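Local coordinates for Acarbose/maltose binding protein GacH (Streptomyces glaucescens, PDB 3K01) that binds acarbose and an acarbose homologue, and probably maltose, as the extracellular solute receptor of an ABC transporter, at residues A70-G79 with W94-L104; L184-L193 with F376-L387. All coordinates share one frame; numbering follows the deposited sequence.

Interaction 1: A70-G79 with W94-L104; sequences ANAKFKNAAG and WVADFASIGYL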
loop_
_atom_site.group_PDB
_atom_site.type_symbol
_atom_site.label_atom_id
_atom_site.label_comp_id
_atom_site.label_asym_id
_atom_site.label_seq_id
_atom_site.Cartn_x
_atom_site.Cartn_y
_atom_site.Cartn_z
ATOM N N ALA A 70 -9.601 10.293 -9.059
ATOM C CA ALA A 70 -8.535 10.417 -10.075
ATOM C C ALA A 70 -8.559 9.289 -11.109
ATOM O O ALA A 70 -8.305 9.533 -12.304
ATOM C CB ALA A 70 -7.171 10.518 -9.390
ATOM N N ASN A 71 -8.855 8.064 -10.683
ATOM C CA ASN A 71 -8.865 6.937 -11.620
ATOM C C ASN A 71 -9.885 7.147 -12.731
ATOM O O ASN A 71 -9.561 7.056 -13.921
ATOM C CB ASN A 71 -9.077 5.618 -10.858
ATOM C CG ASN A 71 -8.960 4.385 -11.746
ATOM O OD1 ASN A 71 -9.793 4.164 -12.611
ATOM N ND2 ASN A 71 -7.953 3.558 -11.509
ATOM N N ALA A 72 -11.117 7.467 -12.350
ATOM C CA ALA A 72 -12.166 7.711 -13.322
ATOM C C ALA A 72 -11.900 8.966 -14.161
ATOM O O ALA A 72 -12.137 8.968 -15.361
ATOM C CB ALA A 72 -13.525 7.801 -12.631
ATOM N N LYS A 73 -11.392 10.022 -13.538
ATOM C CA LYS A 73 -11.134 11.255 -14.277
ATOM C C LYS A 73 -10.100 11.003 -15.380
ATOM O O LYS A 73 -10.246 11.466 -16.509
ATOM C CB LYS A 73 -10.655 12.341 -13.318
ATOM C CG LYS A 73 -10.612 13.744 -13.910
ATOM C CD LYS A 73 -9.927 14.727 -12.971
ATOM C CE LYS A 73 -9.856 16.161 -13.531
ATOM N NZ LYS A 73 -11.189 16.764 -13.747
ATOM N N PHE A 74 -9.066 10.227 -15.053
ATOM C CA PHE A 74 -8.001 9.962 -16.017
ATOM C C PHE A 74 -8.523 9.079 -17.138
ATOM O O PHE A 74 -8.299 9.361 -18.327
ATOM C CB PHE A 74 -6.769 9.329 -15.355
ATOM C CG PHE A 74 -5.690 8.968 -16.332
ATOM C CD1 PHE A 74 -4.916 9.973 -16.898
ATOM C CD2 PHE A 74 -5.473 7.647 -16.710
ATOM C CE1 PHE A 74 -3.899 9.663 -17.803
ATOM C CE2 PHE A 74 -4.467 7.324 -17.624
ATOM C CZ PHE A 74 -3.689 8.346 -18.174
ATOM N N LYS A 75 -9.263 8.032 -16.779
ATOM C CA LYS A 75 -9.802 7.160 -17.814
ATOM C C LYS A 75 -10.752 7.897 -18.743
ATOM O O LYS A 75 -10.759 7.647 -19.944
ATOM C CB LYS A 75 -10.494 5.953 -17.185
ATOM C CG LYS A 75 -9.529 4.952 -16.595
ATOM C CD LYS A 75 -10.298 3.729 -16.080
ATOM C CE LYS A 75 -9.337 2.696 -15.535
ATOM N NZ LYS A 75 -10.059 1.484 -15.046
ATOM N N ASN A 76 -11.571 8.772 -18.188
ATOM C CA ASN A 76 -12.519 9.522 -19.009
ATOM C C ASN A 76 -11.833 10.490 -19.967
ATOM O O ASN A 76 -12.240 10.614 -21.120
ATOM C CB ASN A 76 -13.524 10.268 -18.130
ATOM C CG ASN A 76 -14.466 9.317 -17.410
ATOM O OD1 ASN A 76 -14.631 8.160 -17.814
ATOM N ND2 ASN A 76 -15.057 9.789 -16.323
ATOM N N ALA A 77 -10.799 11.168 -19.487
ATOM C CA ALA A 77 -10.072 12.117 -20.342
ATOM C C ALA A 77 -9.343 11.371 -21.444
ATOM O O ALA A 77 -9.439 11.729 -22.617
ATOM C CB ALA A 77 -9.089 12.938 -19.521
ATOM N N ALA A 78 -8.626 10.303 -21.082
ATOM C CA ALA A 78 -7.921 9.512 -22.095
ATOM C C ALA A 78 -8.886 8.881 -23.099
ATOM O O ALA A 78 -8.660 8.885 -24.311
ATOM C CB ALA A 78 -7.058 8.447 -21.428
ATOM N N GLY A 79 -9.985 8.336 -22.592
ATOM C CA GLY A 79 -10.969 7.702 -23.471
ATOM C C GLY A 79 -11.677 8.669 -24.414
ATOM O O GLY A 79 -12.211 8.250 -25.451
ATOM N N TRP A 94 -2.905 0.886 -10.146
ATOM C CA TRP A 94 -3.423 1.619 -11.302
ATOM C C TRP A 94 -2.476 1.514 -12.495
ATOM O O TRP A 94 -2.915 1.769 -13.619
ATOM C CB TRP A 94 -3.669 3.091 -11.002
ATOM C CG TRP A 94 -4.717 3.392 -9.982
ATOM C CD1 TRP A 94 -5.441 2.503 -9.234
ATOM C CD2 TRP A 94 -5.075 4.701 -9.544
ATOM N NE1 TRP A 94 -6.257 3.206 -8.368
ATOM C CE2 TRP A 94 -6.054 4.554 -8.545
ATOM C CE3 TRP A 94 -4.667 5.994 -9.911
ATOM C CZ2 TRP A 94 -6.617 5.657 -7.881
ATOM C CZ3 TRP A 94 -5.238 7.091 -9.261
ATOM C CH2 TRP A 94 -6.208 6.903 -8.265
ATOM N N VAL A 95 -1.203 1.182 -12.286
ATOM C CA VAL A 95 -0.297 1.045 -13.423
ATOM C C VAL A 95 -0.828 -0.007 -14.385
ATOM O O VAL A 95 -1.003 0.293 -15.573
ATOM C CB VAL A 95 1.128 0.721 -12.971
ATOM C CG1 VAL A 95 2.040 0.531 -14.197
ATOM C CG2 VAL A 95 1.659 1.838 -12.094
ATOM N N ALA A 96 -1.094 -1.212 -13.903
ATOM C CA ALA A 96 -1.615 -2.259 -14.778
ATOM C C ALA A 96 -3.028 -1.934 -15.247
ATOM O O ALA A 96 -3.378 -2.243 -16.390
ATOM C CB ALA A 96 -1.587 -3.585 -14.089
ATOM N N ASP A 97 -3.831 -1.297 -14.400
ATOM C CA ASP A 97 -5.192 -0.888 -14.761
ATOM C C ASP A 97 -5.095 0.004 -16.015
ATOM O O ASP A 97 -5.659 -0.310 -17.079
ATOM C CB ASP A 97 -5.821 -0.160 -13.555
ATOM C CG ASP A 97 -7.278 0.188 -13.736
ATOM O OD1 ASP A 97 -7.894 -0.251 -14.732
ATOM O OD2 ASP A 97 -7.772 0.906 -12.842
ATOM N N PHE A 98 -4.367 1.106 -15.926
ATOM C CA PHE A 98 -4.297 2.059 -17.051
ATOM C C PHE A 98 -3.528 1.465 -18.226
ATOM O O PHE A 98 -3.899 1.703 -19.376
ATOM C CB PHE A 98 -3.592 3.334 -16.604
ATOM C CG PHE A 98 -4.313 4.142 -15.539
ATOM C CD1 PHE A 98 -5.690 4.079 -15.328
ATOM C CD2 PHE A 98 -3.573 5.021 -14.787
ATOM C CE1 PHE A 98 -6.285 4.869 -14.321
ATOM C CE2 PHE A 98 -4.154 5.811 -13.791
ATOM C CZ PHE A 98 -5.514 5.726 -13.562
ATOM N N ALA A 99 -2.456 0.719 -17.981
ATOM C CA ALA A 99 -1.669 0.187 -19.107
ATOM C C ALA A 99 -2.476 -0.850 -19.879
ATOM O O ALA A 99 -2.344 -0.942 -21.121
ATOM C CB ALA A 99 -0.358 -0.395 -18.631
ATOM N N SER A 100 -3.281 -1.640 -19.172
ATOM C CA SER A 100 -4.054 -2.695 -19.796
ATOM C C SER A 100 -5.080 -2.177 -20.773
ATOM O O SER A 100 -5.572 -2.968 -21.597
ATOM C CB SER A 100 -4.765 -3.558 -18.750
ATOM O OG SER A 100 -5.844 -2.840 -18.174
ATOM N N ILE A 101 -5.439 -0.898 -20.664
ATOM C CA ILE A 101 -6.396 -0.268 -21.602
ATOM C C ILE A 101 -5.741 0.786 -22.491
ATOM O O ILE A 101 -6.412 1.603 -23.113
ATOM C CB ILE A 101 -7.662 0.249 -20.903
ATOM C CG1 ILE A 101 -7.310 1.260 -19.808
ATOM C CG2 ILE A 101 -8.441 -0.934 -20.313
ATOM C CD1 ILE A 101 -8.542 1.845 -19.119
ATOM N N GLY A 102 -4.417 0.702 -22.587
ATOM C CA GLY A 102 -3.698 1.435 -23.627
ATOM C C GLY A 102 -3.409 2.887 -23.288
ATOM O O GLY A 102 -3.043 3.684 -24.170
ATOM N N TYR A 103 -3.564 3.303 -22.032
ATOM C CA TYR A 103 -3.440 4.730 -21.715
ATOM C C TYR A 103 -2.073 5.211 -21.208
ATOM O O TYR A 103 -1.912 6.421 -20.985
ATOM C CB TYR A 103 -4.501 5.131 -20.692
ATOM C CG TYR A 103 -5.931 5.047 -21.154
ATOM C CD1 TYR A 103 -6.279 5.136 -22.501
ATOM C CD2 TYR A 103 -6.945 4.933 -20.216
ATOM C CE1 TYR A 103 -7.653 5.053 -22.878
ATOM C CE2 TYR A 103 -8.279 4.867 -20.579
ATOM C CZ TYR A 103 -8.616 4.933 -21.897
ATOM O OH TYR A 103 -9.949 4.860 -22.281
ATOM N N LEU A 104 -1.121 4.293 -21.041
ATOM C CA LEU A 104 0.213 4.669 -20.562
ATOM C C LEU A 104 1.288 4.482 -21.603
ATOM O O LEU A 104 1.319 3.459 -22.295
ATOM C CB LEU A 104 0.573 3.934 -19.255
ATOM C CG LEU A 104 -0.396 4.114 -18.079
ATOM C CD1 LEU A 104 0.182 3.438 -16.836
ATOM C CD2 LEU A 104 -0.697 5.582 -17.819
HETATM O O HOH W 1 -11.890 4.561 -20.512
#
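Asn-71 faces Trp-94 and Lys-75 faces Phe-98 across two helices that run nearly parallel, their axes 11.5 Å apart at closest approach and crossing at -19°. A Schellman motif with Gly-102 as its C-prime residue ends the second helix and brings Tyr-103 back beside Ala-78. Asp-97 binds two partners with its two oxygens. Asn-71 ND2 donates to Asp-97 OD2 at 3.0 Å, almost straight and in the amide plane, on the anti side; Lys-75 NZ forms a salt bridge to Asp-97 OD1 at 2.8 Å, on the syn side, both tilted out of the carboxylate plane. The extended lysine chain passes Ile-101 CD1 and brings its CE to the edge of the Phe-98 ring. Asn-71 also lies over a face of the Trp-94 indole, CB above the six-membered ring and ND2 toward the rim. Phe-74, with CG anti to the backbone N (chi1 176°), sets CD2 over the centre of the Phe-98 ring, the two planes 48° apart. Ala-78 CB sits over one face of the Tyr-103 ring, a CH-pi contact 3.5 Å from the centroid, while a water at the ring's edge joins the Tyr-103 hydroxyl and, weakly, Lys-75 O. Phe-74 and Phe-98 also touch strand 87-91. Parallel strands 58-64 and 87-91, with helix 67-79 between, make a beta-alpha-beta crossover that runs on into helix 92-100, as in the Rossmann-like lobes of periplasmic binding proteins.

Interaction 2: L184-L193 with F376-L387; sequences LRGDDPYWFL and FEPIRLQMANVL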
loop_
_atom_site.group_PDB
_atom_site.type_symbol
_atom_site.label_atom_id
_atom_site.label_comp_id
_atom_site.label_asym_id
_atom_site.label_seq_id
_atom_site.Cartn_x
_atom_site.Cartn_y
_atom_site.Cartn_z
ATOM N N LEU A 184 -8.880 -7.213 15.012
ATOM C CA LEU A 184 -8.684 -7.803 13.692
ATOM C C LEU A 184 -9.698 -7.141 12.785
ATOM O O LEU A 184 -10.915 -7.278 12.996
ATOM C CB LEU A 184 -8.895 -9.318 13.783
ATOM C CG LEU A 184 -8.689 -10.084 12.463
ATOM C CD1 LEU A 184 -8.134 -11.443 12.732
ATOM C CD2 LEU A 184 -9.985 -10.223 11.680
ATOM N N ARG A 185 -9.230 -6.386 11.796
ATOM C CA ARG A 185 -10.139 -5.699 10.890
ATOM C C ARG A 185 -10.858 -6.724 10.022
ATOM O O ARG A 185 -10.210 -7.440 9.255
ATOM C CB ARG A 185 -9.359 -4.720 10.010
ATOM C CG ARG A 185 -10.161 -4.036 8.915
ATOM C CD ARG A 185 -10.749 -2.783 9.460
ATOM N NE ARG A 185 -11.495 -1.943 8.491
ATOM C CZ ARG A 185 -10.977 -1.008 7.704
ATOM N NH1 ARG A 185 -9.676 -0.751 7.700
ATOM N NH2 ARG A 185 -11.790 -0.304 6.922
ATOM N N GLY A 186 -12.184 -6.770 10.120
ATOM C CA GLY A 186 -12.921 -7.842 9.457
ATOM C C GLY A 186 -13.697 -7.443 8.228
ATOM O O GLY A 186 -14.293 -8.317 7.607
ATOM N N ASP A 187 -13.746 -6.148 7.911
ATOM C CA ASP A 187 -14.667 -5.670 6.883
ATOM C C ASP A 187 -13.934 -5.074 5.698
ATOM O O ASP A 187 -14.589 -4.460 4.838
ATOM C CB ASP A 187 -15.654 -4.628 7.453
ATOM C CG ASP A 187 -14.974 -3.327 7.854
ATOM O OD1 ASP A 187 -13.778 -3.361 8.189
ATOM O OD2 ASP A 187 -15.648 -2.252 7.858
ATOM N N ASP A 188 -12.612 -5.217 5.642
ATOM C CA ASP A 188 -11.850 -4.637 4.535
ATOM C C ASP A 188 -10.816 -5.676 4.078
ATOM O O ASP A 188 -10.000 -6.130 4.878
ATOM C CB ASP A 188 -11.165 -3.323 4.945
ATOM C CG ASP A 188 -10.502 -2.642 3.774
ATOM O OD1 ASP A 188 -9.719 -3.293 3.065
ATOM O OD2 ASP A 188 -10.807 -1.433 3.561
ATOM N N PRO A 189 -10.864 -6.073 2.794
ATOM C CA PRO A 189 -10.098 -7.228 2.345
ATOM C C PRO A 189 -8.592 -6.979 2.333
ATOM O O PRO A 189 -7.832 -7.930 2.360
ATOM C CB PRO A 189 -10.619 -7.445 0.914
ATOM C CG PRO A 189 -11.085 -6.126 0.490
ATOM C CD PRO A 189 -11.658 -5.468 1.709
ATOM N N TYR A 190 -8.161 -5.714 2.330
ATOM C CA TYR A 190 -6.715 -5.459 2.338
ATOM C C TYR A 190 -6.081 -6.034 3.616
ATOM O O TYR A 190 -4.941 -6.479 3.604
ATOM C CB TYR A 190 -6.511 -3.957 2.237
ATOM C CG TYR A 190 -5.131 -3.507 1.827
ATOM C CD1 TYR A 190 -4.599 -3.860 0.581
ATOM C CD2 TYR A 190 -4.387 -2.666 2.647
ATOM C CE1 TYR A 190 -3.387 -3.387 0.169
ATOM C CE2 TYR A 190 -3.125 -2.223 2.241
ATOM C CZ TYR A 190 -2.674 -2.567 0.985
ATOM O OH TYR A 190 -1.430 -2.136 0.561
ATOM N N TRP A 191 -6.873 -6.054 4.701
ATOM C CA TRP A 191 -6.420 -6.581 5.979
ATOM C C TRP A 191 -6.421 -8.092 6.066
ATOM O O TRP A 191 -5.910 -8.638 7.040
ATOM C CB TRP A 191 -7.237 -5.977 7.131
ATOM C CG TRP A 191 -6.729 -4.596 7.609
ATOM C CD1 TRP A 191 -6.061 -4.355 8.782
ATOM C CD2 TRP A 191 -6.870 -3.316 6.963
ATOM N NE1 TRP A 191 -5.775 -3.016 8.889
ATOM C CE2 TRP A 191 -6.244 -2.351 7.792
ATOM C CE3 TRP A 191 -7.451 -2.892 5.761
ATOM C CZ2 TRP A 191 -6.185 -0.988 7.452
ATOM C CZ3 TRP A 191 -7.395 -1.540 5.422
ATOM C CH2 TRP A 191 -6.766 -0.605 6.261
ATOM N N PHE A 192 -6.969 -8.784 5.067
ATOM C CA PHE A 192 -6.799 -10.218 5.015
ATOM C C PHE A 192 -5.401 -10.621 4.550
ATOM O O PHE A 192 -4.892 -11.688 4.905
ATOM C CB PHE A 192 -7.871 -10.813 4.077
ATOM C CG PHE A 192 -7.803 -12.296 3.927
ATOM C CD1 PHE A 192 -8.141 -13.119 4.996
ATOM C CD2 PHE A 192 -7.437 -12.873 2.722
ATOM C CE1 PHE A 192 -8.126 -14.531 4.843
ATOM C CE2 PHE A 192 -7.427 -14.299 2.576
ATOM C CZ PHE A 192 -7.761 -15.094 3.631
ATOM N N LEU A 193 -4.809 -9.772 3.705
ATOM C CA LEU A 193 -3.613 -10.177 3.004
ATOM C C LEU A 193 -2.433 -10.556 3.907
ATOM O O LEU A 193 -1.747 -11.537 3.622
ATOM C CB LEU A 193 -3.233 -9.147 1.919
ATOM C CG LEU A 193 -4.295 -8.982 0.822
ATOM C CD1 LEU A 193 -3.877 -7.873 -0.139
ATOM C CD2 LEU A 193 -4.480 -10.276 0.028
ATOM N N PHE A 376 -10.131 -7.977 -4.816
ATOM C CA PHE A 376 -10.422 -7.695 -3.409
ATOM C C PHE A 376 -11.848 -8.032 -3.010
ATOM O O PHE A 376 -12.076 -8.518 -1.903
ATOM C CB PHE A 376 -10.097 -6.227 -3.091
ATOM C CG PHE A 376 -8.626 -5.966 -2.965
ATOM C CD1 PHE A 376 -7.927 -6.406 -1.848
ATOM C CD2 PHE A 376 -7.956 -5.283 -3.967
ATOM C CE1 PHE A 376 -6.562 -6.165 -1.718
ATOM C CE2 PHE A 376 -6.582 -5.047 -3.864
ATOM C CZ PHE A 376 -5.888 -5.483 -2.740
ATOM N N GLU A 377 -12.823 -7.796 -3.881
ATOM C CA GLU A 377 -14.206 -7.988 -3.481
ATOM C C GLU A 377 -14.538 -9.433 -3.059
ATOM O O GLU A 377 -15.212 -9.618 -2.055
ATOM C CB GLU A 377 -15.176 -7.440 -4.540
ATOM C CG GLU A 377 -16.626 -7.749 -4.220
ATOM C CD GLU A 377 -17.179 -6.919 -3.061
ATOM O OE1 GLU A 377 -16.461 -6.161 -2.392
ATOM O OE2 GLU A 377 -18.384 -7.031 -2.788
ATOM N N PRO A 378 -14.064 -10.455 -3.792
ATOM C CA PRO A 378 -14.352 -11.813 -3.328
ATOM C C PRO A 378 -13.774 -12.105 -1.954
ATOM O O PRO A 378 -14.414 -12.765 -1.134
ATOM C CB PRO A 378 -13.750 -12.710 -4.414
ATOM C CG PRO A 378 -13.784 -11.823 -5.661
ATOM C CD PRO A 378 -13.392 -10.458 -5.112
ATOM N N ILE A 379 -12.582 -11.588 -1.669
ATOM C CA ILE A 379 -12.019 -11.730 -0.332
ATOM C C ILE A 379 -12.893 -11.026 0.698
ATOM O O ILE A 379 -13.141 -11.571 1.774
ATOM C CB ILE A 379 -10.605 -11.158 -0.272
ATOM C CG1 ILE A 379 -9.665 -11.971 -1.148
ATOM C CG2 ILE A 379 -10.090 -11.074 1.191
ATOM C CD1 ILE A 379 -8.252 -11.368 -1.240
ATOM N N ARG A 380 -13.346 -9.816 0.402
ATOM C CA ARG A 380 -14.148 -9.085 1.375
ATOM C C ARG A 380 -15.378 -9.913 1.750
ATOM O O ARG A 380 -15.681 -10.097 2.932
ATOM C CB ARG A 380 -14.615 -7.752 0.836
ATOM C CG ARG A 380 -15.395 -6.954 1.891
ATOM C CD ARG A 380 -16.203 -5.832 1.265
ATOM N NE ARG A 380 -17.222 -6.392 0.369
ATOM C CZ ARG A 380 -18.351 -6.980 0.779
ATOM N NH1 ARG A 380 -18.661 -7.068 2.076
ATOM N NH2 ARG A 380 -19.164 -7.506 -0.123
ATOM N N LEU A 381 -16.090 -10.416 0.739
ATOM C CA LEU A 381 -17.309 -11.166 0.992
ATOM C C LEU A 381 -17.042 -12.445 1.783
ATOM O O LEU A 381 -17.744 -12.731 2.791
ATOM C CB LEU A 381 -17.948 -11.508 -0.350
ATOM C CG LEU A 381 -19.256 -12.285 -0.249
ATOM C CD1 LEU A 381 -20.313 -11.544 0.578
ATOM C CD2 LEU A 381 -19.749 -12.584 -1.641
ATOM N N GLN A 382 -16.048 -13.217 1.349
ATOM C CA GLN A 382 -15.765 -14.464 1.987
ATOM C C GLN A 382 -15.180 -14.300 3.378
ATOM O O GLN A 382 -15.543 -15.062 4.299
ATOM C CB GLN A 382 -14.888 -15.380 1.123
ATOM C CG GLN A 382 -15.482 -15.726 -0.272
ATOM C CD GLN A 382 -16.903 -16.217 -0.189
ATOM O OE1 GLN A 382 -17.208 -17.064 0.647
ATOM N NE2 GLN A 382 -17.768 -15.723 -1.066
ATOM N N MET A 383 -14.308 -13.310 3.580
ATOM C CA MET A 383 -13.795 -13.101 4.933
ATOM C C MET A 383 -14.925 -12.703 5.885
ATOM O O MET A 383 -14.938 -13.161 7.037
ATOM C CB MET A 383 -12.666 -12.073 4.969
ATOM C CG MET A 383 -12.306 -11.617 6.423
ATOM S SD MET A 383 -10.924 -10.460 6.487
ATOM C CE MET A 383 -11.510 -9.598 4.975
ATOM N N ALA A 384 -15.851 -11.866 5.433
ATOM C CA ALA A 384 -16.989 -11.499 6.264
ATOM C C ALA A 384 -17.802 -12.725 6.636
ATOM O O ALA A 384 -18.205 -12.890 7.798
ATOM C CB ALA A 384 -17.859 -10.474 5.551
ATOM N N ASN A 385 -18.032 -13.601 5.670
ATOM C CA ASN A 385 -18.863 -14.760 5.908
ATOM C C ASN A 385 -18.173 -15.798 6.782
ATOM O O ASN A 385 -18.849 -16.549 7.480
ATOM C CB ASN A 385 -19.369 -15.321 4.578
ATOM C CG ASN A 385 -20.346 -14.373 3.890
ATOM O OD1 ASN A 385 -20.745 -13.325 4.435
ATOM N ND2 ASN A 385 -20.716 -14.728 2.675
ATOM N N VAL A 386 -16.836 -15.859 6.729
ATOM C CA VAL A 386 -16.093 -16.707 7.652
ATOM C C VAL A 386 -16.226 -16.130 9.068
ATOM O O VAL A 386 -16.512 -16.863 10.024
ATOM C CB VAL A 386 -14.605 -16.799 7.246
ATOM C CG1 VAL A 386 -13.732 -17.353 8.381
ATOM C CG2 VAL A 386 -14.474 -17.653 5.990
ATOM N N LEU A 387 -16.005 -14.825 9.226
ATOM C CA LEU A 387 -15.997 -14.225 10.567
ATOM C C LEU A 387 -17.366 -14.288 11.225
ATOM O O LEU A 387 -17.441 -14.449 12.446
ATOM C CB LEU A 387 -15.452 -12.802 10.528
ATOM C CG LEU A 387 -13.953 -12.724 10.247
ATOM C CD1 LEU A 387 -13.577 -11.258 9.979
ATOM C CD2 LEU A 387 -13.119 -13.312 11.387
HETATM O O HOH W 2 -15.022 -8.156 4.860
HETATM O O HOH W 3 -17.243 -6.397 4.531
#
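Pro-189 lies against helix 376-387 between Phe-376 and Arg-380 and, with Phe-376 and Met-383, accounts for much of the buried surface. Its ring is set across the Phe-376 side chain at about a right angle, CG 3.7 Å from Phe-376 CB, while Pro-189 CB approaches Ile-379 CG2 and the helix backbone at Phe-376 O. Beyond, the Phe-376 ring presents CE1 to two side chains: Leu-193 CD1 comes to its edge at 3.6 Å, and CE1 itself lies at the edge of the Tyr-190 ring, 3.8 Å from Tyr-190 CD1. An Asx turn, in which Asp-188 OD1 accepts from Tyr-190 N, leads into the short 3-10 segment 189-191 that carries Pro-189 and Tyr-190. The whole loop follows strand 180-183 of one lobe of this two-lobed solute-binding fold, and helix 376-387 packs on it from the C-terminal part of the chain. Met-383 fills the middle of the contact. Its chain, bent at the last torsion (chi3 39°), turns CE toward Pro-189 CA and Asp-188 O, and packs SD 3.9 Å from Phe-192 CB; SD lies 5.3 Å from the Phe-192 ring centroid, well off the ring normal, an oblique Met-aromatic contact. Phe-192 also rests on Ile-379 CG2 and stacks on Tyr-222. At the far end, Leu-387 CD1 lies 3.5 Å from Gly-186 CA, where the bare glycine lets the leucine come close. One water donates to both Gly-186 O and Arg-380 O, each at 2.8 Å.

Overall arrangement
Taken together, the two contacts show how one receptor chain joins secondary structure over short and long sequence separations. Interaction 1 ties helices whose segments are 15 residues apart at their closest ends; interaction 2 brings together segments 183 residues apart. Along the chain the first closes before the second opens. Their centres are 27 Å apart and their nearest atoms about 9 Å, so they do not touch; the centres of the contacts lie about 19 Å and 16 Å from the centre of the chain. The first is built round a buried aromatic pair flanked by a salt bridge, the second round apolar side chains with water bridges at one side. Both are packing within the scaffold of a sugar receptor.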